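Local coordinates for protein mycosin-1 (PDB 4KB5) that acts as a membrane-anchored subtilisin-like serine protease that cleaves EspB and may regulate ESX-1 type VII secretion and virulence, at residues T31-P36 with A298-D303; G63-V68 with D125-S130; T105-G110 with D117-M122. All coordinates share one frame; numbering follows the deposited sequence.

In the fold
Contacts 2 and 3 form one buried unit, with centres about 13 Å apart: Ile109 on helix 102-110 packs on Val68 and Leu128 of the paired strands, and Val126 touches Gly110. Contact 1 stands apart at the surface, its centre about 19 Å from that of contact 3 and 27 Å from that of contact 2. All three lie near the triad inferred to be Asp70, His101 and Ser312. Nearest side-chain distances are about 4 Å from Val68 to Asp70, 7 Å from Thr299 to His101 and 8 Å from Ile108 to Ser312. Thr105, on the helix of contact 3, also hydrogen-bonds Asp70 through OG1.

Contact 1: T31-P36 with A298-D303; sequences TPTVMP and ATPGED
Thr33 sets OG1 opposite its own backbone nitrogen (chi1 -177°), and this places the methyl CG2 between N and the carbonyl carbon, where it lies against Ala298, Thr299 and Pro300. Met35 reaches the same place by another route: with CG beside the backbone N and a bend at chi2, it brings CG and SD against the Ala298 methyl. That methyl points at the passing segment and receives both visitors, with CB 3.8 Å from Met35 SD and equally close to Thr33 CG2. The threonine methyl also rests against the peptide beyond, CG2 lying 3.6 Å from Thr299 C.

Two backbone bonds join Thr33 and Ala298, and they are unequal. Thr33 N donates to Ala298 O over 2.8 Å, almost perfectly straight at 178° on the hydrogen, yet the nitrogen stands above the carbonyl plane, 49° out of it. The return bond, from Ala298 N to Thr33 O, is weak at 3.2 Å and bent. Further along, Pro300 abuts the other segment closely, its CD 3.0 Å from Thr31 O, while Pro32, whose ring mostly points away, merely brushes Ala298 O with CA (3.5 Å) and CB.

Asn297 adds a side-chain grip by accepting from Met35 N through OD1, and Thr299 pairs by its backbone with Val306 of the three-stranded antiparallel sheet. Val34 faces away from Ala298, and its side chain touches Phe40. Closely preceding this segment, Cys29 is disulfide-bonded to Cys98, which tethers the N-terminal extension that wraps around the mycosin catalytic domain. Here what is probably part of that extension meets strand 295-299 through a single hydrogen-bonded antiparallel pair, an isolated beta bridge rather than a full added strand.

Contact 2: G63-V68 with D125-S130; sequences GVTVAV and DVRLLS
Val64, just before its strand, joins Val66 and Val68 in pairing with Arg127 and Leu129 through four backbone bonds, a worked case of a parallel ladder. Arg127, Leu129 and Val66 each use both N-H and C=O across the contact, while Val64 gives only its C=O and Val68 only its N-H. Arg127 N donates to Val64 O at 2.9 Å, and Arg127 O receives Val66 N at 2.8 Å. Leu129 repeats the pattern, donating to Val66 O and accepting from Val68 N, the latter over 2.7 Å. Between these bonds run CA-H...O contacts, such as that from Thr65 CA to Arg127 O.

The two short strand segments run at 25° to one another in the twisted seven-stranded parallel sheet of the subtilase fold, of order 2-3-1-4-5-6-7. Strand 65-70 ends at Asp70, the inferred triad aspartate.

Side-chain packing differs between the faces. Where Val66, Val68 and Leu128 project, beside Val126, it is apolar: Val66 CG2 meets Val126 CG1 at 4.0 Å and Val68 CG2 meets Leu128 CD2 at 4.1 Å. Helix 102-110 covers this face, and Ala323 of helix 311-328 covers its Val126 end. On the face of Thr65, Ala67, Arg127 and Leu129, Thr65 splits its two branches: OG1 lies beside the extended Arg127 chain, which leads out to solvent, 3.7 Å from Arg127 CB, while CG2, trans to N, angles across to Leu129 CG at 3.8 Å.

Water-mediated links flank the ladder. One water bridges Gly63 N and Asp125 O. Another donates to Val68 O and, over 2.8 Å, to Ser130 OG, an atom also hydrogen-bonded to Gly94 O.

Contact 3: T105-G110 with D117-M122; sequences TAAIIG and DGFVGM
Gly121 presses its backbone against the C-terminal part of helix 102-110, and here the fit is tight: Gly121 CA stands 3.3 Å from Ile108 O and 3.5 Å from Ala107 O, an approach that the missing side chain permits. The next residue ties the loop to the helix, Met122 N donating to Ile108 O over 2.9 Å in a nearly straight bond (165°). Phe119 adds a second touch, presenting its ring edge-on. With CG trans to its backbone N (chi1 179°), the ring extends toward the helix, bringing CZ to 3.5 Å from Ala107 O, which lies near the ring plane.

Purely apolar touching is looser, Ala107 CB being 4.4 Å from Phe119 CZ. The partly exposed end at Asp117 does not meet the helix; it is shaped locally by an Asx turn, OD1 accepting from Phe119 N, and by a salt bridge from OD2 to Arg78. Met122, though buried, leads its side chain away from the helix segment and packs on Tyr317 and Leu50.

Around this junction, helix 311-328 packs on Ile108, strand 288-289 lies against Ala107 and Phe119, and Thr105 touches strand 65-70.

Contact 1: T31-P36 with A298-D303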
# COMPACT_ATOMS: atom_id res chain seq x y z
N THR A 31 -12.77 16.42 3.55
CA THR A 31 -12.63 16.82 2.15
C THR A 31 -11.20 17.31 1.91
O THR A 31 -10.67 18.05 2.74
CB THR A 31 -13.61 17.97 1.80
OG1 THR A 31 -14.95 17.56 2.08
CG2 THR A 31 -13.52 18.37 0.32
N PRO A 32 -10.57 16.89 0.79
CA PRO A 32 -9.22 17.40 0.50
C PRO A 32 -9.26 18.89 0.16
O PRO A 32 -10.32 19.42 -0.20
CB PRO A 32 -8.80 16.60 -0.73
CG PRO A 32 -10.08 16.15 -1.35
CD PRO A 32 -10.99 15.88 -0.19
N THR A 33 -8.12 19.54 0.27
CA THR A 33 -8.03 20.98 0.01
C THR A 33 -6.75 21.30 -0.77
O THR A 33 -6.12 20.39 -1.34
CB THR A 33 -8.19 21.80 1.33
OG1 THR A 33 -8.16 23.20 1.04
CG2 THR A 33 -7.10 21.48 2.35
N VAL A 34 -6.37 22.58 -0.83
CA VAL A 34 -5.14 22.98 -1.52
C VAL A 34 -4.25 23.80 -0.60
O VAL A 34 -4.74 24.45 0.33
CB VAL A 34 -5.43 23.74 -2.84
CG1 VAL A 34 -6.32 22.92 -3.77
CG2 VAL A 34 -6.05 25.10 -2.56
N MET A 35 -2.94 23.75 -0.83
CA MET A 35 -1.99 24.63 -0.12
C MET A 35 -2.01 26.03 -0.74
O MET A 35 -2.19 26.18 -1.96
CB MET A 35 -0.56 24.08 -0.14
CG MET A 35 -0.36 22.73 0.55
SD MET A 35 -0.58 22.72 2.33
CE MET A 35 0.76 23.78 2.87
N PRO A 36 -1.81 27.07 0.09
CA PRO A 36 -1.76 28.44 -0.42
C PRO A 36 -0.77 28.61 -1.59
O PRO A 36 0.32 28.05 -1.56
CB PRO A 36 -1.29 29.24 0.79
CG PRO A 36 -1.83 28.47 1.96
CD PRO A 36 -1.70 27.02 1.56
N ALA A 298 -3.53 18.90 -0.30
CA ALA A 298 -3.64 19.05 1.15
C ALA A 298 -4.92 18.45 1.70
O ALA A 298 -5.85 18.14 0.96
CB ALA A 298 -3.55 20.53 1.54
N THR A 299 -4.94 18.24 3.01
CA THR A 299 -6.19 17.98 3.72
C THR A 299 -6.25 19.02 4.86
O THR A 299 -5.20 19.56 5.24
CB THR A 299 -6.25 16.56 4.30
OG1 THR A 299 -5.16 16.37 5.21
CG2 THR A 299 -6.20 15.49 3.19
N PRO A 300 -7.46 19.31 5.38
CA PRO A 300 -7.58 20.29 6.47
C PRO A 300 -6.90 19.83 7.75
O PRO A 300 -6.90 18.64 8.06
CB PRO A 300 -9.10 20.38 6.69
CG PRO A 300 -9.71 19.87 5.43
CD PRO A 300 -8.78 18.79 4.97
N GLY A 301 -6.32 20.78 8.48
CA GLY A 301 -5.72 20.50 9.78
C GLY A 301 -6.03 21.62 10.75
O GLY A 301 -6.55 22.67 10.35
N GLU A 302 -5.71 21.41 12.03
CA GLU A 302 -6.07 22.34 13.10
C GLU A 302 -5.53 23.76 12.91
O GLU A 302 -6.23 24.73 13.17
CB GLU A 302 -5.64 21.79 14.46
CG GLU A 302 -6.21 20.41 14.78
CD GLU A 302 -5.94 19.99 16.21
OE1 GLU A 302 -6.31 20.75 17.14
OE2 GLU A 302 -5.37 18.90 16.41
N ASP A 303 -4.29 23.87 12.44
CA ASP A 303 -3.67 25.17 12.17
C ASP A 303 -3.57 25.46 10.67
O ASP A 303 -2.67 26.18 10.24
CB ASP A 303 -2.29 25.26 12.83
CG ASP A 303 -2.36 25.24 14.33
OD1 ASP A 303 -2.78 26.26 14.92
OD2 ASP A 303 -1.99 24.21 14.93

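Contact 2: G63-V68 with D125-S130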
# COMPACT_ATOMS: atom_id res chain seq x y z
N GLY A 63 -5.46 -2.41 -20.03
CA GLY A 63 -5.77 -3.83 -19.87
C GLY A 63 -5.54 -4.37 -18.47
O GLY A 63 -5.74 -5.55 -18.22
N VAL A 64 -5.12 -3.51 -17.54
CA VAL A 64 -4.78 -3.97 -16.20
C VAL A 64 -5.78 -3.44 -15.17
O VAL A 64 -6.18 -2.29 -15.24
CB VAL A 64 -3.34 -3.56 -15.79
CG1 VAL A 64 -3.03 -4.03 -14.37
CG2 VAL A 64 -2.32 -4.11 -16.79
N THR A 65 -6.14 -4.28 -14.21
CA THR A 65 -7.07 -3.89 -13.16
C THR A 65 -6.34 -3.81 -11.83
O THR A 65 -5.67 -4.75 -11.42
CB THR A 65 -8.25 -4.90 -13.07
OG1 THR A 65 -8.98 -4.86 -14.30
CG2 THR A 65 -9.20 -4.57 -11.92
N VAL A 66 -6.46 -2.66 -11.17
CA VAL A 66 -5.84 -2.44 -9.88
C VAL A 66 -6.90 -2.25 -8.81
O VAL A 66 -7.79 -1.39 -8.94
CB VAL A 66 -4.91 -1.20 -9.90
CG1 VAL A 66 -4.20 -1.03 -8.55
CG2 VAL A 66 -3.89 -1.31 -11.03
N ALA A 67 -6.81 -3.07 -7.76
CA ALA A 67 -7.67 -2.93 -6.61
C ALA A 67 -7.02 -2.00 -5.60
O ALA A 67 -5.83 -2.13 -5.24
CB ALA A 67 -7.95 -4.29 -5.98
N VAL A 68 -7.80 -1.05 -5.12
CA VAL A 68 -7.32 -0.09 -4.15
C VAL A 68 -8.01 -0.41 -2.84
O VAL A 68 -9.22 -0.19 -2.69
CB VAL A 68 -7.61 1.35 -4.60
CG1 VAL A 68 -6.99 2.36 -3.64
CG2 VAL A 68 -7.08 1.57 -6.01
N ASP A 125 -4.37 4.52 -17.83
CA ASP A 125 -5.31 3.65 -18.54
C ASP A 125 -5.84 2.44 -17.73
O ASP A 125 -6.60 1.64 -18.26
CB ASP A 125 -4.72 3.14 -19.86
CG ASP A 125 -4.66 4.21 -20.94
OD1 ASP A 125 -5.55 5.09 -21.00
OD2 ASP A 125 -3.73 4.16 -21.76
N VAL A 126 -5.43 2.29 -16.46
CA VAL A 126 -5.87 1.12 -15.68
C VAL A 126 -7.37 1.17 -15.33
O VAL A 126 -7.95 2.24 -15.26
CB VAL A 126 -5.10 0.92 -14.34
CG1 VAL A 126 -3.64 0.55 -14.59
CG2 VAL A 126 -5.22 2.14 -13.42
N ARG A 127 -7.97 -0.00 -15.12
CA ARG A 127 -9.27 -0.09 -14.45
C ARG A 127 -9.00 -0.06 -12.94
O ARG A 127 -8.13 -0.77 -12.46
CB ARG A 127 -9.99 -1.37 -14.86
CG ARG A 127 -11.39 -1.52 -14.28
CD ARG A 127 -12.07 -2.77 -14.83
NE ARG A 127 -13.53 -2.70 -14.71
CZ ARG A 127 -14.38 -3.26 -15.57
NH1 ARG A 127 -13.94 -3.93 -16.63
NH2 ARG A 127 -15.69 -3.14 -15.38
N LEU A 128 -9.72 0.80 -12.23
CA LEU A 128 -9.59 0.91 -10.77
C LEU A 128 -10.79 0.29 -10.06
O LEU A 128 -11.94 0.55 -10.43
CB LEU A 128 -9.43 2.38 -10.35
CG LEU A 128 -8.18 3.14 -10.83
CD1 LEU A 128 -8.41 4.65 -10.83
CD2 LEU A 128 -6.96 2.77 -9.98
N LEU A 129 -10.52 -0.54 -9.05
CA LEU A 129 -11.56 -1.11 -8.19
C LEU A 129 -11.36 -0.62 -6.78
O LEU A 129 -10.27 -0.75 -6.25
CB LEU A 129 -11.48 -2.63 -8.16
CG LEU A 129 -11.82 -3.52 -9.35
CD1 LEU A 129 -11.74 -4.97 -8.86
CD2 LEU A 129 -13.20 -3.23 -9.94
N SER A 130 -12.40 -0.06 -6.17
CA SER A 130 -12.28 0.46 -4.80
C SER A 130 -12.94 -0.43 -3.74
O SER A 130 -14.14 -0.70 -3.81
CB SER A 130 -12.89 1.85 -4.69
OG SER A 130 -12.84 2.28 -3.34
O HOH W 1 -7.57 -0.95 -18.58
O HOH W 2 -10.68 2.29 -1.51

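Contact 3: T105-G110 with D117-M122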
# COMPACT_ATOMS: atom_id res chain seq x y z
N THR A 105 -5.23 8.20 -3.27
CA THR A 105 -4.43 6.98 -3.50
C THR A 105 -4.69 6.46 -4.90
O THR A 105 -3.74 6.20 -5.66
CB THR A 105 -4.75 5.87 -2.47
OG1 THR A 105 -4.57 6.39 -1.14
CG2 THR A 105 -3.83 4.68 -2.65
N ALA A 106 -5.97 6.33 -5.25
CA ALA A 106 -6.42 5.87 -6.57
C ALA A 106 -5.96 6.78 -7.71
O ALA A 106 -5.63 6.30 -8.79
CB ALA A 106 -7.95 5.74 -6.59
N ALA A 107 -5.96 8.08 -7.46
CA ALA A 107 -5.57 9.06 -8.49
C ALA A 107 -4.06 8.97 -8.75
O ALA A 107 -3.64 9.07 -9.90
CB ALA A 107 -5.96 10.47 -8.08
N ILE A 108 -3.26 8.78 -7.71
CA ILE A 108 -1.82 8.52 -7.92
C ILE A 108 -1.60 7.30 -8.82
O ILE A 108 -0.76 7.32 -9.74
CB ILE A 108 -1.06 8.45 -6.58
CG1 ILE A 108 -0.90 9.88 -6.05
CG2 ILE A 108 0.33 7.82 -6.76
CD1 ILE A 108 -0.70 10.00 -4.56
N ILE A 109 -2.41 6.26 -8.60
CA ILE A 109 -2.25 5.02 -9.34
C ILE A 109 -2.68 5.23 -10.78
O ILE A 109 -1.94 4.89 -11.71
CB ILE A 109 -3.02 3.84 -8.70
CG1 ILE A 109 -2.41 3.45 -7.35
CG2 ILE A 109 -3.08 2.63 -9.63
CD1 ILE A 109 -3.32 2.60 -6.48
N GLY A 110 -3.86 5.80 -10.97
CA GLY A 110 -4.49 5.78 -12.28
C GLY A 110 -5.21 7.03 -12.73
O GLY A 110 -5.93 6.99 -13.71
N ASP A 117 -4.19 21.13 -16.29
CA ASP A 117 -3.21 21.00 -15.21
C ASP A 117 -2.12 19.98 -15.55
O ASP A 117 -2.23 19.25 -16.53
CB ASP A 117 -3.88 20.67 -13.86
CG ASP A 117 -4.56 19.29 -13.86
OD1 ASP A 117 -3.84 18.26 -13.91
OD2 ASP A 117 -5.81 19.26 -13.79
N GLY A 118 -1.08 19.93 -14.73
CA GLY A 118 0.01 19.01 -14.98
C GLY A 118 -0.04 17.69 -14.22
O GLY A 118 0.96 16.95 -14.22
N PHE A 119 -1.16 17.37 -13.56
CA PHE A 119 -1.24 16.08 -12.85
C PHE A 119 -1.62 14.93 -13.76
O PHE A 119 -2.57 15.04 -14.53
CB PHE A 119 -2.18 16.09 -11.63
CG PHE A 119 -2.25 14.75 -10.93
CD1 PHE A 119 -3.13 13.76 -11.37
CD2 PHE A 119 -1.40 14.47 -9.87
CE1 PHE A 119 -3.17 12.51 -10.75
CE2 PHE A 119 -1.43 13.22 -9.25
CZ PHE A 119 -2.32 12.25 -9.68
N VAL A 120 -0.87 13.84 -13.66
CA VAL A 120 -1.30 12.55 -14.19
C VAL A 120 -0.83 11.43 -13.23
O VAL A 120 0.22 11.56 -12.57
CB VAL A 120 -0.84 12.32 -15.66
CG1 VAL A 120 0.69 12.27 -15.78
CG2 VAL A 120 -1.47 11.06 -16.23
N GLY A 121 -1.62 10.36 -13.15
CA GLY A 121 -1.24 9.18 -12.38
C GLY A 121 -0.18 8.36 -13.12
O GLY A 121 0.08 8.57 -14.31
N MET A 122 0.41 7.40 -12.41
CA MET A 122 1.46 6.55 -12.98
C MET A 122 0.94 5.77 -14.20
O MET A 122 1.62 5.67 -15.23
CB MET A 122 2.00 5.61 -11.88
CG MET A 122 3.10 4.66 -12.32
SD MET A 122 4.72 5.44 -12.50
CE MET A 122 5.02 6.03 -10.84